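PDB 2V8T: manganese-containing pseudocatalase from Thermus thermophilus, which probably acts as a catalase, breaking hydrogen peroxide down to water and oxygen at a pair of manganese ions. Local coordinates for residues D6-E11 against H73-A78; Y60-N65 against R242-I247; N232-S237 against V260-P265. All coordinates share one frame; numbering follows the deposited sequence.

Interaction 1. Residues D6-E11 against H73-A78; sequences DRLQIE and HIELVA. With MN (manganese (II) ion), chain C.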
loop_
_atom_site.group_PDB
_atom_site.type_symbol
_atom_site.label_atom_id
_atom_site.label_comp_id
_atom_site.label_asym_id
_atom_site.label_seq_id
_atom_site.Cartn_x
_atom_site.Cartn_y
_atom_site.Cartn_z
ATOM N N ASP A 6 -17.543 -16.247 -25.572
ATOM C CA ASP A 6 -16.440 -15.516 -26.197
ATOM C C ASP A 6 -16.975 -14.373 -27.091
ATOM O O ASP A 6 -16.763 -14.345 -28.302
ATOM C CB ASP A 6 -15.531 -16.458 -26.983
ATOM C CG ASP A 6 -14.129 -15.878 -27.177
ATOM O OD1 ASP A 6 -13.539 -15.415 -26.141
ATOM O OD2 ASP A 6 -13.609 -15.905 -28.305
ATOM N N ARG A 7 -17.625 -13.423 -26.429
ATOM C CA ARG A 7 -18.224 -12.251 -27.057
ATOM C C ARG A 7 -18.122 -11.087 -26.066
ATOM O O ARG A 7 -18.397 -11.280 -24.884
ATOM C CB ARG A 7 -19.720 -12.451 -27.352
ATOM C CG ARG A 7 -20.010 -13.529 -28.376
ATOM C CD ARG A 7 -19.766 -13.089 -29.811
ATOM N NE ARG A 7 -20.846 -12.185 -30.264
ATOM C CZ ARG A 7 -20.927 -11.698 -31.498
ATOM N NH1 ARG A 7 -19.986 -11.907 -32.387
ATOM N NH2 ARG A 7 -21.992 -10.986 -31.850
ATOM N N LEU A 8 -17.824 -9.903 -26.567
ATOM C CA LEU A 8 -17.968 -8.685 -25.776
ATOM C C LEU A 8 -19.417 -8.297 -25.708
ATOM O O LEU A 8 -20.214 -8.611 -26.605
ATOM C CB LEU A 8 -17.182 -7.538 -26.382
ATOM C CG LEU A 8 -15.674 -7.748 -26.435
ATOM C CD1 LEU A 8 -15.007 -6.553 -27.118
ATOM C CD2 LEU A 8 -15.098 -7.991 -25.043
ATOM N N GLN A 9 -19.808 -7.507 -24.690
ATOM C CA GLN A 9 -21.209 -7.150 -24.549
ATOM C C GLN A 9 -21.692 -6.248 -25.660
ATOM O O GLN A 9 -22.899 -6.194 -25.942
ATOM C CB GLN A 9 -21.470 -6.545 -23.134
ATOM C CG GLN A 9 -22.914 -6.512 -22.787
ATOM C CD GLN A 9 -23.203 -6.170 -21.324
ATOM O OE1 GLN A 9 -22.352 -6.340 -20.477
ATOM N NE2 GLN A 9 -24.378 -5.718 -21.034
ATOM N N ILE A 10 -20.792 -5.466 -26.296
ATOM C CA ILE A 10 -21.046 -4.743 -27.544
ATOM C C ILE A 10 -19.827 -4.936 -28.429
ATOM O O ILE A 10 -18.726 -5.185 -27.938
ATOM C CB ILE A 10 -21.282 -3.227 -27.372
ATOM C CG1 ILE A 10 -20.155 -2.539 -26.637
ATOM C CG2 ILE A 10 -22.660 -2.939 -26.769
ATOM C CD1 ILE A 10 -20.108 -1.062 -26.760
ATOM N N GLU A 11 -20.018 -4.723 -29.718
ATOM C CA GLU A 11 -18.886 -4.596 -30.611
ATOM C C GLU A 11 -18.176 -3.260 -30.352
ATOM O O GLU A 11 -18.803 -2.272 -29.963
ATOM C CB GLU A 11 -19.103 -4.826 -32.057
ATOM C CG GLU A 11 -19.615 -3.619 -32.728
ATOM C CD GLU A 11 -21.046 -3.367 -32.662
ATOM O OE1 GLU A 11 -21.693 -4.008 -31.812
ATOM O OE2 GLU A 11 -21.592 -2.579 -33.466
ATOM N N HIS A 73 -18.193 -6.370 -18.005
ATOM C CA HIS A 73 -17.736 -4.988 -18.066
ATOM C C HIS A 73 -16.238 -4.862 -17.833
ATOM O O HIS A 73 -15.602 -4.048 -18.512
ATOM C CB HIS A 73 -18.518 -4.102 -17.122
ATOM C CG HIS A 73 -19.944 -3.992 -17.447
ATOM N ND1 HIS A 73 -20.779 -3.134 -16.755
ATOM C CD2 HIS A 73 -20.687 -4.642 -18.405
ATOM C CE1 HIS A 73 -21.987 -3.305 -17.286
ATOM N NE2 HIS A 73 -21.964 -4.202 -18.283
ATOM N N ILE A 74 -15.638 -5.618 -16.906
ATOM C CA ILE A 74 -14.176 -5.583 -16.845
ATOM C C ILE A 74 -13.611 -6.025 -18.178
ATOM O O ILE A 74 -12.608 -5.489 -18.665
ATOM C CB ILE A 74 -13.544 -6.331 -15.637
ATOM C CG1 ILE A 74 -13.788 -7.822 -15.605
ATOM C CG2 ILE A 74 -13.960 -5.671 -14.330
ATOM C CD1 ILE A 74 -12.806 -8.576 -14.682
ATOM N N GLU A 75 -14.242 -7.032 -18.803
ATOM C CA GLU A 75 -13.799 -7.522 -20.113
ATOM C C GLU A 75 -13.864 -6.412 -21.161
ATOM O O GLU A 75 -12.949 -6.218 -21.955
ATOM C CB GLU A 75 -14.687 -8.723 -20.482
ATOM C CG GLU A 75 -14.287 -9.362 -21.779
ATOM C CD GLU A 75 -15.234 -10.479 -22.232
ATOM O OE1 GLU A 75 -16.402 -10.540 -21.696
ATOM O OE2 GLU A 75 -14.805 -11.249 -23.118
ATOM N N LEU A 76 -15.002 -5.689 -21.180
ATOM C CA LEU A 76 -15.208 -4.644 -22.193
ATOM C C LEU A 76 -14.218 -3.475 -22.015
ATOM O O LEU A 76 -13.693 -2.938 -22.984
ATOM C CB LEU A 76 -16.650 -4.167 -22.126
ATOM C CG LEU A 76 -17.074 -3.172 -23.215
ATOM C CD1 LEU A 76 -17.060 -3.886 -24.587
ATOM C CD2 LEU A 76 -18.449 -2.630 -22.921
ATOM N N VAL A 77 -14.015 -3.055 -20.741
ATOM C CA VAL A 77 -13.073 -1.960 -20.507
ATOM C C VAL A 77 -11.645 -2.413 -20.841
ATOM O O VAL A 77 -10.895 -1.639 -21.471
ATOM C CB VAL A 77 -13.198 -1.415 -19.074
ATOM C CG1 VAL A 77 -12.203 -0.258 -18.898
ATOM C CG2 VAL A 77 -14.623 -0.905 -18.824
ATOM N N ALA A 78 -11.258 -3.641 -20.468
ATOM C CA ALA A 78 -9.953 -4.126 -20.839
ATOM C C ALA A 78 -9.785 -4.120 -22.369
ATOM O O ALA A 78 -8.720 -3.770 -22.880
ATOM C CB ALA A 78 -9.703 -5.503 -20.260
HETATM MN MN MN C . -20.368 -1.910 -14.961
HETATM O O HOH W 1 -14.016 -13.837 -23.596
HETATM O O HOH W 2 -18.033 -8.192 -22.437
HETATM O O HOH W 3 -20.577 -1.233 -13.012
HETATM O O HOH W 4 -20.782 0.019 -16.009
#

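Interaction 2. Residues Y60-N65 against R242-I247; sequences YDLIAN and RDLGLI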
loop_
_atom_site.group_PDB
_atom_site.type_symbol
_atom_site.label_atom_id
_atom_site.label_comp_id
_atom_site.label_asym_id
_atom_site.label_seq_id
_atom_site.Cartn_x
_atom_site.Cartn_y
_atom_site.Cartn_z
ATOM N N TYR A 60 -31.276 -11.020 -3.442
ATOM C CA TYR A 60 -30.128 -11.887 -3.766
ATOM C C TYR A 60 -30.005 -12.045 -5.281
ATOM O O TYR A 60 -28.900 -11.894 -5.842
ATOM C CB TYR A 60 -30.298 -13.228 -3.086
ATOM C CG TYR A 60 -29.219 -14.216 -3.490
ATOM C CD1 TYR A 60 -27.879 -13.988 -3.201
ATOM C CD2 TYR A 60 -29.550 -15.379 -4.165
ATOM C CE1 TYR A 60 -26.907 -14.876 -3.593
ATOM C CE2 TYR A 60 -28.585 -16.277 -4.549
ATOM C CZ TYR A 60 -27.260 -16.055 -4.248
ATOM O OH TYR A 60 -26.265 -16.933 -4.597
ATOM N N ASP A 61 -31.100 -12.347 -5.957
ATOM C CA ASP A 61 -31.053 -12.514 -7.397
ATOM C C ASP A 61 -30.477 -11.272 -8.050
ATOM O O ASP A 61 -29.660 -11.345 -8.977
ATOM C CB ASP A 61 -32.515 -12.663 -8.017
ATOM C CG ASP A 61 -33.130 -14.081 -7.833
ATOM O OD1 ASP A 61 -32.503 -14.960 -7.161
ATOM O OD2 ASP A 61 -34.246 -14.259 -8.393
ATOM N N LEU A 62 -30.900 -10.109 -7.576
ATOM C CA LEU A 62 -30.464 -8.848 -8.172
ATOM C C LEU A 62 -28.934 -8.692 -8.051
ATOM O O LEU A 62 -28.263 -8.406 -9.029
ATOM C CB LEU A 62 -31.192 -7.693 -7.493
ATOM C CG LEU A 62 -30.942 -6.376 -8.120
ATOM C CD1 LEU A 62 -31.458 -6.287 -9.535
ATOM C CD2 LEU A 62 -31.541 -5.268 -7.255
ATOM N N ILE A 63 -28.416 -8.848 -6.826
ATOM C CA ILE A 63 -26.974 -8.643 -6.622
ATOM C C ILE A 63 -26.173 -9.715 -7.341
ATOM O O ILE A 63 -25.146 -9.429 -7.971
ATOM C CB ILE A 63 -26.661 -8.564 -5.105
ATOM C CG1 ILE A 63 -27.349 -7.334 -4.458
ATOM C CG2 ILE A 63 -25.130 -8.515 -4.873
ATOM C CD1 ILE A 63 -27.187 -7.288 -2.909
ATOM N N ALA A 64 -26.604 -10.986 -7.254
ATOM C CA ALA A 64 -25.880 -12.059 -7.880
ATOM C C ALA A 64 -25.818 -11.876 -9.400
ATOM O O ALA A 64 -24.804 -12.184 -10.045
ATOM C CB ALA A 64 -26.483 -13.408 -7.520
ATOM N N ASN A 65 -26.928 -11.436 -9.985
ATOM C CA ASN A 65 -27.012 -11.268 -11.423
ATOM C C ASN A 65 -26.232 -10.038 -11.913
ATOM O O ASN A 65 -25.533 -10.108 -12.918
ATOM C CB ASN A 65 -28.470 -11.169 -11.847
ATOM C CG ASN A 65 -28.609 -11.113 -13.332
ATOM O OD1 ASN A 65 -28.298 -12.088 -14.035
ATOM N ND2 ASN A 65 -29.049 -9.983 -13.849
ATOM N N ARG A 242 -34.516 -16.061 -11.486
ATOM C CA ARG A 242 -35.726 -15.859 -12.243
ATOM C C ARG A 242 -36.710 -14.865 -11.600
ATOM O O ARG A 242 -37.783 -14.630 -12.211
ATOM C CB ARG A 242 -36.397 -17.171 -12.552
ATOM C CG ARG A 242 -35.591 -18.009 -13.588
ATOM C CD ARG A 242 -36.323 -19.253 -13.939
ATOM N NE ARG A 242 -35.695 -19.989 -15.042
ATOM C CZ ARG A 242 -35.779 -19.679 -16.345
ATOM N NH1 ARG A 242 -36.409 -18.615 -16.764
ATOM N NH2 ARG A 242 -35.197 -20.448 -17.263
ATOM N N ASP A 243 -36.356 -14.244 -10.469
ATOM C CA ASP A 243 -37.270 -13.319 -9.777
ATOM C C ASP A 243 -36.816 -11.867 -9.905
ATOM O O ASP A 243 -37.254 -11.034 -9.125
ATOM C CB ASP A 243 -37.449 -13.726 -8.336
ATOM C CG ASP A 243 -38.077 -15.087 -8.187
ATOM O OD1 ASP A 243 -38.957 -15.431 -8.984
ATOM O OD2 ASP A 243 -37.706 -15.829 -7.234
ATOM N N LEU A 244 -36.003 -11.556 -10.913
ATOM C CA LEU A 244 -35.550 -10.176 -11.060
ATOM C C LEU A 244 -36.689 -9.188 -11.253
ATOM O O LEU A 244 -36.583 -8.032 -10.854
ATOM C CB LEU A 244 -34.563 -10.062 -12.228
ATOM C CG LEU A 244 -33.255 -10.832 -12.050
ATOM C CD1 LEU A 244 -32.520 -10.920 -13.365
ATOM C CD2 LEU A 244 -32.366 -10.191 -10.978
ATOM N N GLY A 245 -37.747 -9.625 -11.943
ATOM C CA GLY A 245 -38.870 -8.719 -12.250
ATOM C C GLY A 245 -39.679 -8.339 -11.054
ATOM O O GLY A 245 -40.529 -7.464 -11.178
ATOM N N LEU A 246 -39.444 -8.917 -9.889
ATOM C CA LEU A 246 -40.140 -8.477 -8.690
ATOM C C LEU A 246 -39.674 -7.094 -8.223
ATOM O O LEU A 246 -40.407 -6.375 -7.547
ATOM C CB LEU A 246 -40.002 -9.496 -7.567
ATOM C CG LEU A 246 -40.605 -10.871 -7.890
ATOM C CD1 LEU A 246 -40.394 -11.800 -6.679
ATOM C CD2 LEU A 246 -42.073 -10.768 -8.348
ATOM N N ILE A 247 -38.403 -6.767 -8.547
ATOM C CA ILE A 247 -37.818 -5.460 -8.256
ATOM C C ILE A 247 -37.683 -4.654 -9.531
ATOM O O ILE A 247 -37.941 -3.442 -9.551
ATOM C CB ILE A 247 -36.456 -5.608 -7.532
ATOM C CG1 ILE A 247 -36.616 -6.294 -6.186
ATOM C CG2 ILE A 247 -35.766 -4.247 -7.412
ATOM C CD1 ILE A 247 -35.283 -6.772 -5.586
#

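Interaction 3. Residues N232-S237 against V260-P265; sequences NLYRFS and VVVDGP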
loop_
_atom_site.group_PDB
_atom_site.type_symbol
_atom_site.label_atom_id
_atom_site.label_comp_id
_atom_site.label_asym_id
_atom_site.label_seq_id
_atom_site.Cartn_x
_atom_site.Cartn_y
_atom_site.Cartn_z
ATOM N N ASN A 232 -33.397 -2.618 -20.065
ATOM C CA ASN A 232 -33.136 -4.047 -20.024
ATOM C C ASN A 232 -32.278 -4.455 -18.857
ATOM O O ASN A 232 -31.137 -3.985 -18.692
ATOM C CB ASN A 232 -32.387 -4.448 -21.309
ATOM C CG ASN A 232 -33.212 -4.254 -22.552
ATOM O OD1 ASN A 232 -34.432 -4.078 -22.476
ATOM N ND2 ASN A 232 -32.531 -4.278 -23.701
ATOM N N LEU A 233 -32.772 -5.395 -18.064
ATOM C CA LEU A 233 -31.952 -6.114 -17.084
ATOM C C LEU A 233 -31.854 -7.523 -17.617
ATOM O O LEU A 233 -32.855 -8.273 -17.636
ATOM C CB LEU A 233 -32.552 -6.064 -15.683
ATOM C CG LEU A 233 -31.643 -6.578 -14.579
ATOM C CD1 LEU A 233 -30.430 -5.647 -14.362
ATOM C CD2 LEU A 233 -32.418 -6.716 -13.282
ATOM N N TYR A 234 -30.697 -7.905 -18.153
ATOM C CA TYR A 234 -30.473 -9.233 -18.710
ATOM C C TYR A 234 -30.245 -10.221 -17.576
ATOM O O TYR A 234 -29.467 -9.935 -16.649
ATOM C CB TYR A 234 -29.264 -9.237 -19.620
ATOM C CG TYR A 234 -29.338 -8.263 -20.768
ATOM C CD1 TYR A 234 -28.804 -6.973 -20.664
ATOM C CD2 TYR A 234 -29.964 -8.584 -21.951
ATOM C CE1 TYR A 234 -28.915 -6.062 -21.684
ATOM C CE2 TYR A 234 -30.086 -7.700 -22.982
ATOM C CZ TYR A 234 -29.598 -6.407 -22.865
ATOM O OH TYR A 234 -29.715 -5.477 -23.872
ATOM N N ARG A 235 -30.847 -11.392 -17.701
ATOM C CA ARG A 235 -30.659 -12.497 -16.771
ATOM C C ARG A 235 -29.491 -13.332 -17.287
ATOM O O ARG A 235 -29.649 -14.143 -18.227
ATOM C CB ARG A 235 -31.948 -13.316 -16.641
ATOM C CG ARG A 235 -31.857 -14.384 -15.577
ATOM C CD ARG A 235 -33.156 -15.216 -15.455
ATOM N NE ARG A 235 -33.386 -16.084 -16.605
ATOM C CZ ARG A 235 -32.821 -17.303 -16.757
ATOM N NH1 ARG A 235 -32.166 -17.872 -15.774
ATOM N NH2 ARG A 235 -32.959 -17.944 -17.913
ATOM N N PHE A 236 -28.304 -13.132 -16.709
ATOM C CA PHE A 236 -27.074 -13.757 -17.159
ATOM C C PHE A 236 -26.913 -15.144 -16.484
ATOM O O PHE A 236 -25.982 -15.390 -15.737
ATOM C CB PHE A 236 -25.860 -12.882 -16.839
ATOM C CG PHE A 236 -25.693 -11.681 -17.736
ATOM C CD1 PHE A 236 -24.955 -11.804 -18.915
ATOM C CD2 PHE A 236 -26.179 -10.411 -17.406
ATOM C CE1 PHE A 236 -24.722 -10.712 -19.744
ATOM C CE2 PHE A 236 -25.950 -9.342 -18.241
ATOM C CZ PHE A 236 -25.223 -9.467 -19.389
ATOM N N SER A 237 -27.829 -16.051 -16.777
ATOM C CA SER A 237 -27.829 -17.376 -16.155
ATOM C C SER A 237 -28.642 -18.352 -16.988
ATOM O O SER A 237 -29.709 -17.958 -17.477
ATOM C CB SER A 237 -28.486 -17.305 -14.774
ATOM O OG SER A 237 -28.589 -18.580 -14.168
ATOM N N VAL A 260 -37.870 -3.877 -18.365
ATOM C CA VAL A 260 -38.067 -5.282 -18.681
ATOM C C VAL A 260 -36.902 -6.126 -18.304
ATOM O O VAL A 260 -35.726 -5.703 -18.387
ATOM C CB VAL A 260 -38.542 -5.567 -20.008
ATOM C CG1 VAL A 260 -39.867 -4.816 -20.286
ATOM C CG2 VAL A 260 -37.493 -5.111 -20.891
ATOM N N VAL A 261 -37.196 -7.364 -17.922
ATOM C CA VAL A 261 -36.180 -8.395 -17.741
ATOM C C VAL A 261 -36.022 -9.123 -19.079
ATOM O O VAL A 261 -37.035 -9.530 -19.695
ATOM C CB VAL A 261 -36.587 -9.378 -16.636
ATOM C CG1 VAL A 261 -35.517 -10.512 -16.513
ATOM C CG2 VAL A 261 -36.721 -8.624 -15.293
ATOM N N VAL A 262 -34.814 -9.280 -19.537
ATOM C CA VAL A 262 -34.488 -10.004 -20.755
ATOM C C VAL A 262 -33.866 -11.339 -20.383
ATOM O O VAL A 262 -32.928 -11.391 -19.595
ATOM C CB VAL A 262 -33.538 -9.185 -21.671
ATOM C CG1 VAL A 262 -33.187 -9.971 -22.928
ATOM C CG2 VAL A 262 -34.119 -7.840 -21.999
ATOM N N ASP A 263 -34.416 -12.422 -20.923
ATOM C CA ASP A 263 -33.887 -13.756 -20.668
ATOM C C ASP A 263 -32.558 -13.892 -21.440
ATOM O O ASP A 263 -32.534 -13.812 -22.700
ATOM C CB ASP A 263 -34.907 -14.815 -21.133
ATOM C CG ASP A 263 -34.577 -16.207 -20.722
ATOM O OD1 ASP A 263 -33.530 -16.432 -20.109
ATOM O OD2 ASP A 263 -35.416 -17.117 -21.017
ATOM N N GLY A 264 -31.480 -14.140 -20.758
ATOM C CA GLY A 264 -30.226 -14.374 -21.379
ATOM C C GLY A 264 -29.428 -13.115 -21.657
ATOM O O GLY A 264 -29.910 -12.007 -21.541
ATOM N N PRO A 265 -28.175 -13.335 -22.056
ATOM C CA PRO A 265 -27.294 -12.225 -22.399
ATOM C C PRO A 265 -27.645 -11.610 -23.739
ATOM O O PRO A 265 -28.272 -12.259 -24.567
ATOM C CB PRO A 265 -25.934 -12.938 -22.495
ATOM C CG PRO A 265 -26.300 -14.333 -23.019
ATOM C CD PRO A 265 -27.566 -14.651 -22.323
HETATM O O HOH W 5 -30.311 -17.440 -20.147
#

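Interaction 1. Residues D6-E11 against H73-A78
Q9, in the second shell of the dimanganese site, meets the manganese ligand H73 on the four-helix-bundle core of this ferritin-clan fold. The H73 ring binds one manganese through ND1 at 2.2 Å, alongside E36, E70 and two waters, and presents its other nitrogen, NE2, to Q9. There Q9 OE1 sits at the ring edge, 3.1 Å from H73 NE2, with amide and imidazole planes 33° apart. Q9 gets this far because CG is anti to its backbone N (chi1 -164°) and the chain beyond runs extended; its NE2 is held by Y180 and E69, which probably fixes the amide's rotation, and E69 OE2 also takes a weak bond from H73 NE2. Beside this pair, L8 CD2 lies obliquely across the stem of E75, 3.6 Å from E75 CG. The carboxylate is tied back by water: one water accepts from Q9 N and donates to E75 OE1, while another joins E75 OE2 to D6 OD1. E75 OE1 also takes the terminal amine of M1 of the second subunit. I10 CG1 meets L76 CD1 at 3.9 Å, the two side chains crossing at about a right angle. The backbone of L8 pairs with G269 of strand 269-270, while helix 172-200 flanks I10 and H73 through Y180 and L181.

Interaction 2. Residues Y60-N65 against R242-I247
L244 is the plug of this contact, a leucine from the loop pushed against helix 57-85. With CG anti to its carbonyl carbon (chi1 -64°), the fork straddles the helix surface. CD2 settles on the backbone, 3.6 Å from D61 O and equally close to L62 CA, while L244 CD1 comes 3.6 Å from ND2 of N65, whose side chain it crosses at about a right angle. That asparagine is occupied at both ends, giving ND2 to Y234 O and taking F236 N on OD1, so the methyl packs against an amide that is already fixed.

D61 supplies the polar half. In the modelled conformer, one of two, its OD2 accepts the backbone N-H of D243 at 3.0 Å; the bond is somewhat bent, 145° at the hydrogen, and arrives nearly along the C-O axis. The carboxylates of D243 and D61 lie in nearly parallel planes, 20° apart, and the two OD2 atoms are only 4.0 Å from each other. K57 bridges both and probably offsets the repulsion; D243 OD2 also has Y298 OH of the second subunit. D61 is a predicted calcium ligand, as is S237, whose side chain is close to that of N65.

L62 makes the apolar seam on the next side of the helix: its CD2 touches I247 CG2 at 4.3 Å. Beyond that seam L62 leans on A191, Y192 and A195 of helix 172-200, and both L62 and L244 pack on L233 of strand 232-235. The loop thus packs on helix 57-85, with I247 reaching K194 of helix 172-200 and L244 the strand.

Interaction 3. Residues N232-S237 against V260-P265
Y234 and V262 stand side by side on one face of a two-stranded parallel sheet, pointing the same way, with Y234 CD2 3.6 Å from V262 CB. G264 O comes to the edge of the phenol ring, 3.4 Å from Y234 CD2. At the far end of the ring, N232 ND2 donates to Y234 OH at 3.1 Å, close to its own amide plane, while V262 CG2 rests against N232 CG. With Y234 cut back to an alanine, the N232 amide would probably lose its hydroxyl partner and a gap would open beside V262.

On the other face R235 and D263 also run alongside each other. The arginine chain bends at chi3 (70°), bringing NH2 to D263 OD1 at 2.7 Å; it arrives on the syn side of the carboxylate but well out of its plane, the two flat groups being 52° apart. Past the strand ends, F236 CE1 touches P265 CB at 3.7 Å. Between the two faces, backbone bonds join L233 N to V260 O, V262 N to L233 O and R235 N to V262 O. R235 NH2 lies close to R242 NH2, so D263 probably offsets the gathered positive charge, while P238 O and D240 O take further guanidinium hydrogens and probably limit its freedom to turn.

Overall arrangement
Interactions 1 and 2 use the same helix, 57-85, about 22 Å apart centre to centre. Interaction 3 is centred about 16 Å from interaction 1 and 10 Å from interaction 2. Along the chain, interaction 1 closes before interaction 3 opens, whereas the segments of interaction 2 alternate with those of both others: loop 242-247 falls between strands 232-235 and 260-263. Q9 packs lightly on F236, and N65 joins the helix to the strand's end. Together the three lay the N-terminal segment, loop 242-247 and strand 232-235 against one bundle helix that carries manganese ligands, with strand 260-263 paired to that strand, and all three reach the second subunit, tying the metal-bearing core to the assembly.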